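Long-range contacts in mundticin KS immunity protein (Enterococcus mundtii, PDB 2ZRR), which contributes to the self-protection of a bacteriocin-producing bacterium, probably by shielding it from its own mundticin KS: residues A37-T42 against L65-K69; L52-L57 against A89-V95; L79-N83 against L108-S112. All coordinates share one frame; numbering follows the deposited sequence.

Interaction 1 of 3, residues A37-T42 against L65-K69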
loop_
_atom_site.group_PDB
_atom_site.type_symbol
_atom_site.label_atom_id
_atom_site.label_comp_id
_atom_site.label_asym_id
_atom_site.label_seq_id
_atom_site.Cartn_x
_atom_site.Cartn_y
_atom_site.Cartn_z
ATOM N N ALA A 37 -0.730 -8.674 3.963
ATOM C CA ALA A 37 -0.319 -7.346 3.500
ATOM C C ALA A 37 -0.076 -7.323 1.979
ATOM O O ALA A 37 -0.511 -6.402 1.278
ATOM C CB ALA A 37 0.933 -6.898 4.244
ATOM N N GLU A 38 0.612 -8.339 1.467
ATOM C CA GLU A 38 0.886 -8.421 0.035
ATOM C C GLU A 38 -0.410 -8.561 -0.783
ATOM O O GLU A 38 -0.573 -7.927 -1.828
ATOM C CB GLU A 38 1.812 -9.606 -0.238
ATOM C CG GLU A 38 3.264 -9.347 0.088
ATOM C CD GLU A 38 4.057 -10.620 0.220
ATOM O OE1 GLU A 38 3.576 -11.680 -0.216
ATOM O OE2 GLU A 38 5.178 -10.566 0.763
ATOM N N VAL A 39 -1.333 -9.391 -0.297
ATOM C CA VAL A 39 -2.618 -9.606 -0.971
ATOM C C VAL A 39 -3.361 -8.283 -1.131
ATOM O O VAL A 39 -3.810 -7.949 -2.226
ATOM C CB VAL A 39 -3.501 -10.610 -0.179
ATOM C CG1 VAL A 39 -4.969 -10.423 -0.519
ATOM C CG2 VAL A 39 -3.067 -12.018 -0.491
ATOM N N ILE A 40 -3.479 -7.521 -0.046
ATOM C CA ILE A 40 -4.175 -6.240 -0.094
ATOM C C ILE A 40 -3.537 -5.286 -1.111
ATOM O O ILE A 40 -4.230 -4.588 -1.858
ATOM C CB ILE A 40 -4.179 -5.569 1.293
ATOM C CG1 ILE A 40 -4.925 -6.446 2.293
ATOM C CG2 ILE A 40 -4.846 -4.209 1.223
ATOM C CD1 ILE A 40 -4.900 -5.891 3.706
ATOM N N ILE A 41 -2.211 -5.252 -1.144
ATOM C CA ILE A 41 -1.519 -4.364 -2.073
ATOM C C ILE A 41 -1.767 -4.816 -3.509
ATOM O O ILE A 41 -2.049 -4.003 -4.388
ATOM C CB ILE A 41 0.006 -4.321 -1.760
ATOM C CG1 ILE A 41 0.242 -3.458 -0.513
ATOM C CG2 ILE A 41 0.784 -3.760 -2.957
ATOM C CD1 ILE A 41 1.324 -3.978 0.414
ATOM N N THR A 42 -1.680 -6.116 -3.744
ATOM C CA THR A 42 -1.916 -6.648 -5.081
ATOM C C THR A 42 -3.312 -6.227 -5.547
ATOM O O THR A 42 -3.482 -5.685 -6.632
ATOM C CB THR A 42 -1.801 -8.184 -5.077
ATOM O OG1 THR A 42 -0.485 -8.563 -4.646
ATOM C CG2 THR A 42 -2.058 -8.747 -6.456
ATOM N N LEU A 65 5.369 -3.595 -2.045
ATOM C CA LEU A 65 5.019 -4.979 -2.310
ATOM C C LEU A 65 6.327 -5.758 -2.490
ATOM O O LEU A 65 6.489 -6.853 -1.943
ATOM C CB LEU A 65 4.149 -5.088 -3.563
ATOM C CG LEU A 65 3.875 -6.513 -4.058
ATOM C CD1 LEU A 65 3.153 -7.323 -2.992
ATOM C CD2 LEU A 65 3.049 -6.445 -5.328
ATOM N N LYS A 66 7.277 -5.197 -3.237
ATOM C CA LYS A 66 8.544 -5.904 -3.417
ATOM C C LYS A 66 9.350 -5.929 -2.116
ATOM O O LYS A 66 10.010 -6.922 -1.809
ATOM C CB LYS A 66 9.373 -5.282 -4.549
ATOM C CG LYS A 66 9.389 -3.788 -4.570
ATOM C CD LYS A 66 10.580 -3.287 -5.366
ATOM C CE LYS A 66 11.469 -2.384 -4.519
ATOM N NZ LYS A 66 11.166 -2.507 -3.059
ATOM N N LYS A 67 9.298 -4.847 -1.345
ATOM C CA LYS A 67 10.013 -4.809 -0.066
ATOM C C LYS A 67 9.491 -5.907 0.844
ATOM O O LYS A 67 10.265 -6.531 1.568
ATOM C CB LYS A 67 9.824 -3.465 0.636
ATOM C CG LYS A 67 10.674 -2.339 0.089
ATOM C CD LYS A 67 10.521 -1.089 0.937
ATOM C CE LYS A 67 11.303 0.078 0.352
ATOM N NZ LYS A 67 10.489 0.871 -0.607
ATOM N N LEU A 68 8.174 -6.139 0.803
ATOM C CA LEU A 68 7.536 -7.175 1.626
ATOM C C LEU A 68 8.033 -8.577 1.268
ATOM O O LEU A 68 8.292 -9.412 2.136
ATOM C CB LEU A 68 6.008 -7.119 1.459
ATOM C CG LEU A 68 5.282 -6.041 2.258
ATOM C CD1 LEU A 68 3.850 -5.923 1.779
ATOM C CD2 LEU A 68 5.314 -6.395 3.739
ATOM N N LYS A 69 8.167 -8.836 -0.024
ATOM C CA LYS A 69 8.616 -10.140 -0.471
ATOM C C LYS A 69 10.119 -10.370 -0.396
ATOM O O LYS A 69 10.554 -11.487 -0.132
ATOM C CB LYS A 69 8.158 -10.367 -1.905
ATOM C CG LYS A 69 6.790 -9.796 -2.191
ATOM C CD LYS A 69 6.463 -9.904 -3.662
ATOM C CE LYS A 69 5.311 -10.836 -3.912
ATOM N NZ LYS A 69 4.164 -10.050 -4.438
HETATM O O HOH W 1 0.984 -10.967 -3.832
#
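The flat carboxylate of E38 lies under the aliphatic part of K69, whose CG sits over one of its faces, 3.5 Å from E38 OE2. L68 approaches from another side, its CB beside OE2 and not above it. This is how two antiparallel helices of the four-helix bundle meet, from an exposed border at T42 and K69 into the core: segments 37-42 and 65-69 run at 158° to each other, with their axes 9.9 Å apart. The ammonium group of K69 lies over the same face as CG, but E38 OE1 and K69 NZ are 4.6 Å apart, too far for a salt bridge. Their opposite charges probably still attract. E38 reaches across because its CG is anti to the carbonyl carbon (chi1 -78°) and the chain beyond runs extended, passing L68 in the opposite direction and crossing L65 at about a right angle; E38 CG thus rests 3.7 Å from L65 CD1. Deeper in, the chemistry becomes purely apolar. I41 and L68 reach toward each other tip to tip, and I41 CG2 slides past L65 CB. A37 adds its methyl group to L68 CD1, while L108 of helix 99-109 packs on both A37 and I41, continuing this layer into the core. At the outer border T42 OG1 donates to E38 O, above the carbonyl plane, and that same oxygen also receives the T42 backbone N-H. A water donates to T42 OG1 at 2.9 Å and accepts a weak bond from K69 NZ, linking the two helices through solvent. The tightest carbon pair lies inside, with I41 CD1 only 3.5 Å from L68 CD1.

Interaction 2 of 3, residues L52-L57 against A89-V95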
loop_
_atom_site.group_PDB
_atom_site.type_symbol
_atom_site.label_atom_id
_atom_site.label_comp_id
_atom_site.label_asym_id
_atom_site.label_seq_id
_atom_site.Cartn_x
_atom_site.Cartn_y
_atom_site.Cartn_z
ATOM N N LEU A 52 -2.116 8.904 -14.937
ATOM C CA LEU A 52 -1.245 9.986 -14.488
ATOM C C LEU A 52 -1.635 10.488 -13.102
ATOM O O LEU A 52 -0.807 11.035 -12.372
ATOM C CB LEU A 52 -1.288 11.150 -15.488
ATOM C CG LEU A 52 -0.658 10.950 -16.876
ATOM C CD1 LEU A 52 -0.734 12.270 -17.660
ATOM C CD2 LEU A 52 0.798 10.475 -16.741
ATOM N N GLY A 53 -2.900 10.286 -12.747
ATOM C CA GLY A 53 -3.407 10.730 -11.462
ATOM C C GLY A 53 -2.864 10.003 -10.250
ATOM O O GLY A 53 -2.428 10.646 -9.295
ATOM N N ASN A 54 -2.886 8.671 -10.274
ATOM C CA ASN A 54 -2.395 7.891 -9.142
ATOM C C ASN A 54 -1.083 7.142 -9.354
ATOM O O ASN A 54 -0.871 6.100 -8.741
ATOM C CB ASN A 54 -3.456 6.882 -8.680
ATOM C CG ASN A 54 -4.415 6.483 -9.779
ATOM O OD1 ASN A 54 -5.566 6.922 -9.793
ATOM N ND2 ASN A 54 -3.957 5.638 -10.698
ATOM N N GLU A 55 -0.195 7.657 -10.198
ATOM C CA GLU A 55 1.072 6.967 -10.435
ATOM C C GLU A 55 1.941 6.937 -9.176
ATOM O O GLU A 55 2.565 5.924 -8.860
ATOM C CB GLU A 55 1.839 7.622 -11.594
ATOM C CG GLU A 55 2.049 6.706 -12.811
ATOM C CD GLU A 55 1.938 5.220 -12.469
ATOM O OE1 GLU A 55 0.979 4.568 -12.943
ATOM O OE2 GLU A 55 2.805 4.702 -11.726
ATOM N N SER A 56 1.970 8.046 -8.449
ATOM C CA SER A 56 2.768 8.123 -7.232
ATOM C C SER A 56 2.326 7.088 -6.203
ATOM O O SER A 56 3.157 6.465 -5.548
ATOM C CB SER A 56 2.674 9.526 -6.631
ATOM O OG SER A 56 2.516 10.506 -7.648
ATOM N N LEU A 57 1.014 6.910 -6.061
ATOM C CA LEU A 57 0.470 5.945 -5.105
ATOM C C LEU A 57 0.786 4.519 -5.531
ATOM O O LEU A 57 1.209 3.702 -4.718
ATOM C CB LEU A 57 -1.048 6.117 -4.977
ATOM C CG LEU A 57 -1.748 5.298 -3.888
ATOM C CD1 LEU A 57 -0.901 5.277 -2.617
ATOM C CD2 LEU A 57 -3.117 5.903 -3.607
ATOM N N ALA A 89 1.881 11.073 -0.814
ATOM C CA ALA A 89 1.608 10.663 -2.192
ATOM C C ALA A 89 0.112 10.791 -2.465
ATOM O O ALA A 89 -0.309 11.203 -3.547
ATOM C CB ALA A 89 2.057 9.218 -2.409
ATOM N N ILE A 90 -0.684 10.432 -1.464
ATOM C CA ILE A 90 -2.131 10.494 -1.564
ATOM C C ILE A 90 -2.599 11.937 -1.766
ATOM O O ILE A 90 -3.587 12.188 -2.455
ATOM C CB ILE A 90 -2.777 9.892 -0.294
ATOM C CG1 ILE A 90 -4.201 9.441 -0.601
ATOM C CG2 ILE A 90 -2.731 10.895 0.846
ATOM C CD1 ILE A 90 -4.282 8.008 -1.051
ATOM N N LYS A 91 -1.877 12.883 -1.172
ATOM C CA LYS A 91 -2.224 14.295 -1.294
ATOM C C LYS A 91 -1.346 15.024 -2.308
ATOM O O LYS A 91 -1.474 16.236 -2.491
ATOM C CB LYS A 91 -2.112 14.992 0.067
ATOM C CG LYS A 91 -1.343 14.206 1.114
ATOM C CD LYS A 91 -2.175 13.996 2.366
ATOM C CE LYS A 91 -2.345 15.299 3.134
ATOM N NZ LYS A 91 -3.084 15.118 4.418
ATOM N N LYS A 92 -0.449 14.290 -2.960
ATOM C CA LYS A 92 0.431 14.883 -3.959
ATOM C C LYS A 92 -0.455 15.439 -5.052
ATOM O O LYS A 92 -0.757 16.630 -5.077
ATOM C CB LYS A 92 1.369 13.829 -4.554
ATOM C CG LYS A 92 2.005 14.237 -5.878
ATOM C CD LYS A 92 2.987 13.187 -6.365
ATOM C CE LYS A 92 4.356 13.794 -6.630
ATOM N NZ LYS A 92 5.451 12.810 -6.400
ATOM N N ASP A 93 -0.873 14.558 -5.951
ATOM C CA ASP A 93 -1.743 14.956 -7.043
ATOM C C ASP A 93 -3.162 15.012 -6.504
ATOM O O ASP A 93 -4.110 15.301 -7.237
ATOM C CB ASP A 93 -1.656 13.945 -8.185
ATOM C CG ASP A 93 -0.955 14.508 -9.403
ATOM O OD1 ASP A 93 -0.781 15.744 -9.470
ATOM O OD2 ASP A 93 -0.579 13.717 -10.293
ATOM N N GLY A 94 -3.294 14.738 -5.207
ATOM C CA GLY A 94 -4.599 14.752 -4.570
ATOM C C GLY A 94 -5.424 13.555 -4.997
ATOM O O GLY A 94 -6.595 13.696 -5.370
ATOM N N VAL A 95 -4.805 12.375 -4.949
ATOM C CA VAL A 95 -5.472 11.138 -5.335
ATOM C C VAL A 95 -6.827 11.061 -4.654
ATOM O O VAL A 95 -6.918 11.150 -3.428
ATOM C CB VAL A 95 -4.651 9.895 -4.928
ATOM C CG1 VAL A 95 -5.069 8.705 -5.771
ATOM C CG2 VAL A 95 -3.164 10.168 -5.087
#
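G53 and N54, which face D93 and V95 across this contact, have their backbone N atoms held by the two carboxylate oxygens of D51, one each. That grip helps fix the turn leading into helix 55-70. The contact with segment 89-95 itself is made by packing alone. D93 comes over the turn with its CB 3.6 Å from G53 O. Its OD2 lies 3.4 Å from L52 O, but two acceptors meet there, so the approach is mere proximity. Behind them V95 closes on the start of the helix: its CG1, anti to the backbone N (chi1 -159°), touches N54 CB at 3.8 Å and L57 CD2 at 4.0 Å. The same L57 methyl also meets I90 CD1, 3.5 Å away, the two side chains lying alongside each other and pointing the same way. I90 shows how a side chain can start away from its partner and still touch it: the CB of I90 leaves the other segment, yet the CG1 branch brings CD1 back to L57. Nearby, the small side chains of S56 and A89 let the backbones come close, with S56 CB 4.3 Å from A89 CB. The methylene chain of K92 passes S56 OG at the exposed border, at a separation too short to be read closely. L97, in the loop that follows, touches both L57 and I90 and extends this small apolar patch. The contact thus sits at one end of the bundle, where the N-terminal turn of helix 55-70 meets the C-terminal end of helix 75-90 and the loop on toward helix 99-109.

Interaction 3 of 3, residues L79-N83 against L108-S112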
loop_
_atom_site.group_PDB
_atom_site.type_symbol
_atom_site.label_atom_id
_atom_site.label_comp_id
_atom_site.label_asym_id
_atom_site.label_seq_id
_atom_site.Cartn_x
_atom_site.Cartn_y
_atom_site.Cartn_z
ATOM N N LEU A 79 5.729 -1.572 6.968
ATOM C CA LEU A 79 4.443 -0.892 6.858
ATOM C C LEU A 79 4.389 0.451 7.564
ATOM O O LEU A 79 3.671 1.351 7.134
ATOM C CB LEU A 79 3.337 -1.787 7.397
ATOM C CG LEU A 79 3.010 -2.953 6.476
ATOM C CD1 LEU A 79 2.075 -3.914 7.176
ATOM C CD2 LEU A 79 2.399 -2.412 5.199
ATOM N N SER A 80 5.121 0.587 8.661
ATOM C CA SER A 80 5.146 1.853 9.382
ATOM C C SER A 80 5.815 2.903 8.488
ATOM O O SER A 80 5.407 4.069 8.454
ATOM C CB SER A 80 5.928 1.697 10.690
ATOM O OG SER A 80 5.378 0.663 11.490
ATOM N N ARG A 81 6.840 2.466 7.757
ATOM C CA ARG A 81 7.579 3.333 6.841
ATOM C C ARG A 81 6.725 3.643 5.609
ATOM O O ARG A 81 6.789 4.738 5.043
ATOM C CB ARG A 81 8.893 2.650 6.430
ATOM C CG ARG A 81 9.946 2.656 7.543
ATOM C CD ARG A 81 11.129 1.722 7.284
ATOM N NE ARG A 81 12.235 2.015 8.200
ATOM C CZ ARG A 81 13.379 1.336 8.267
ATOM N NH1 ARG A 81 13.603 0.301 7.470
ATOM N NH2 ARG A 81 14.307 1.697 9.144
ATOM N N MET A 82 5.914 2.670 5.210
ATOM C CA MET A 82 5.045 2.823 4.056
ATOM C C MET A 82 3.899 3.749 4.389
ATOM O O MET A 82 3.509 4.586 3.582
ATOM C CB MET A 82 4.487 1.468 3.635
ATOM C CG MET A 82 3.324 1.559 2.664
ATOM S SD MET A 82 2.558 -0.042 2.364
ATOM C CE MET A 82 1.738 0.289 0.815
ATOM N N ASN A 83 3.353 3.573 5.585
ATOM C CA ASN A 83 2.241 4.383 6.055
ATOM C C ASN A 83 2.578 5.847 5.841
ATOM O O ASN A 83 1.744 6.632 5.389
ATOM C CB ASN A 83 1.996 4.108 7.541
ATOM C CG ASN A 83 0.913 4.991 8.134
ATOM O OD1 ASN A 83 0.043 5.500 7.421
ATOM N ND2 ASN A 83 0.960 5.176 9.451
ATOM N N LEU A 108 -4.954 -2.048 5.392
ATOM C CA LEU A 108 -3.550 -2.395 5.224
ATOM C C LEU A 108 -2.776 -1.912 6.450
ATOM O O LEU A 108 -2.055 -2.689 7.082
ATOM C CB LEU A 108 -2.993 -1.750 3.949
ATOM C CG LEU A 108 -1.513 -1.966 3.613
ATOM C CD1 LEU A 108 -1.197 -3.453 3.452
ATOM C CD2 LEU A 108 -1.200 -1.214 2.345
ATOM N N MET A 109 -2.938 -0.634 6.788
ATOM C CA MET A 109 -2.260 -0.051 7.949
ATOM C C MET A 109 -2.653 -0.788 9.230
ATOM O O MET A 109 -1.840 -0.972 10.136
ATOM C CB MET A 109 -2.618 1.431 8.078
ATOM C CG MET A 109 -1.600 2.378 7.475
ATOM S SD MET A 109 -1.026 1.887 5.823
ATOM C CE MET A 109 0.644 1.333 6.193
ATOM N N SER A 110 -3.909 -1.212 9.292
ATOM C CA SER A 110 -4.426 -1.934 10.445
ATOM C C SER A 110 -3.673 -3.229 10.716
ATOM O O SER A 110 -3.775 -3.776 11.811
ATOM C CB SER A 110 -5.905 -2.268 10.245
ATOM O OG SER A 110 -6.103 -3.676 10.193
ATOM N N ILE A 111 -2.941 -3.741 9.731
ATOM C CA ILE A 111 -2.199 -4.978 9.948
ATOM C C ILE A 111 -1.085 -4.672 10.939
ATOM O O ILE A 111 -0.759 -5.493 11.805
ATOM C CB ILE A 111 -1.604 -5.530 8.641
ATOM C CG1 ILE A 111 -2.725 -6.090 7.771
ATOM C CG2 ILE A 111 -0.611 -6.643 8.944
ATOM C CD1 ILE A 111 -2.283 -6.479 6.383
ATOM N N SER A 112 -0.521 -3.474 10.799
ATOM C CA SER A 112 0.543 -2.960 11.665
ATOM C C SER A 112 1.330 -1.878 10.939
ATOM O O SER A 112 1.151 -0.692 11.288
ATOM C CB SER A 112 1.498 -4.077 12.139
ATOM O OG SER A 112 2.143 -4.735 11.060
#
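M109 stretches from helix 99-109 to N83 and L79 of helix 75-90 in this antiparallel four-helix bundle, and its side chain can be followed atom by atom. CB starts off to one side of the other segment, and CG then meets the amide of N83, 3.5 Å from N83 OD1. SD passes the same residue more loosely, 4.1 Å from N83 CA. Bends at chi2 (46°) and chi3 (-108°) fold the chain so that CE ends against the backbone, 3.2 Å from L79 O and 3.4 Å from N83 CB. L79 O already accepts the helical bond from N83 N, so the methyl group lies against a carbonyl whose polar need is met within its own helix. The bent side chain lies in the seam where the two helices face each other at the partly exposed side. Toward the core, branched and straight apolar chains take over. M82, extended beyond CG, crosses L108 at about a right angle, its SD and CE both touching L108 CD2. With CG of L108 turned opposite its own backbone N (chi1 178°), CD1, the other methyl, comes 4.1 Å from L79 CD2. M82 also touches L61 and Y64 of helix 55-70, while L108 leans on I41 of helix 33-48, so this pair lies where all four helices converge. From M109 the chain makes a type I beta turn to S112, the last and poorly ordered modelled residue. Over that turn L79 spreads its other branch, placing CD1 4.2 Å from I111 CG2.

Interactions 1 and 3 are partly buried and lie close to the chain's centre, and they touch each other: A37 and I40 pack on I111, and A37 and I41 on L108, so helix 33-48, helix 99-109 and the turn after it join them into one apolar core. Interaction 2 is a surface contact, on the opposite side of the chain's centre from interaction 1, with centres 19 Å apart. It nevertheless shares helix 55-70 with interaction 1 and helix 75-90 with interaction 3. Their chemistry follows place: interaction 1 borders its apolar layer with charge and water, interaction 3 with methionine on backbone and amide, and interaction 2 packs a turn and a loop around a small hydrophobic patch.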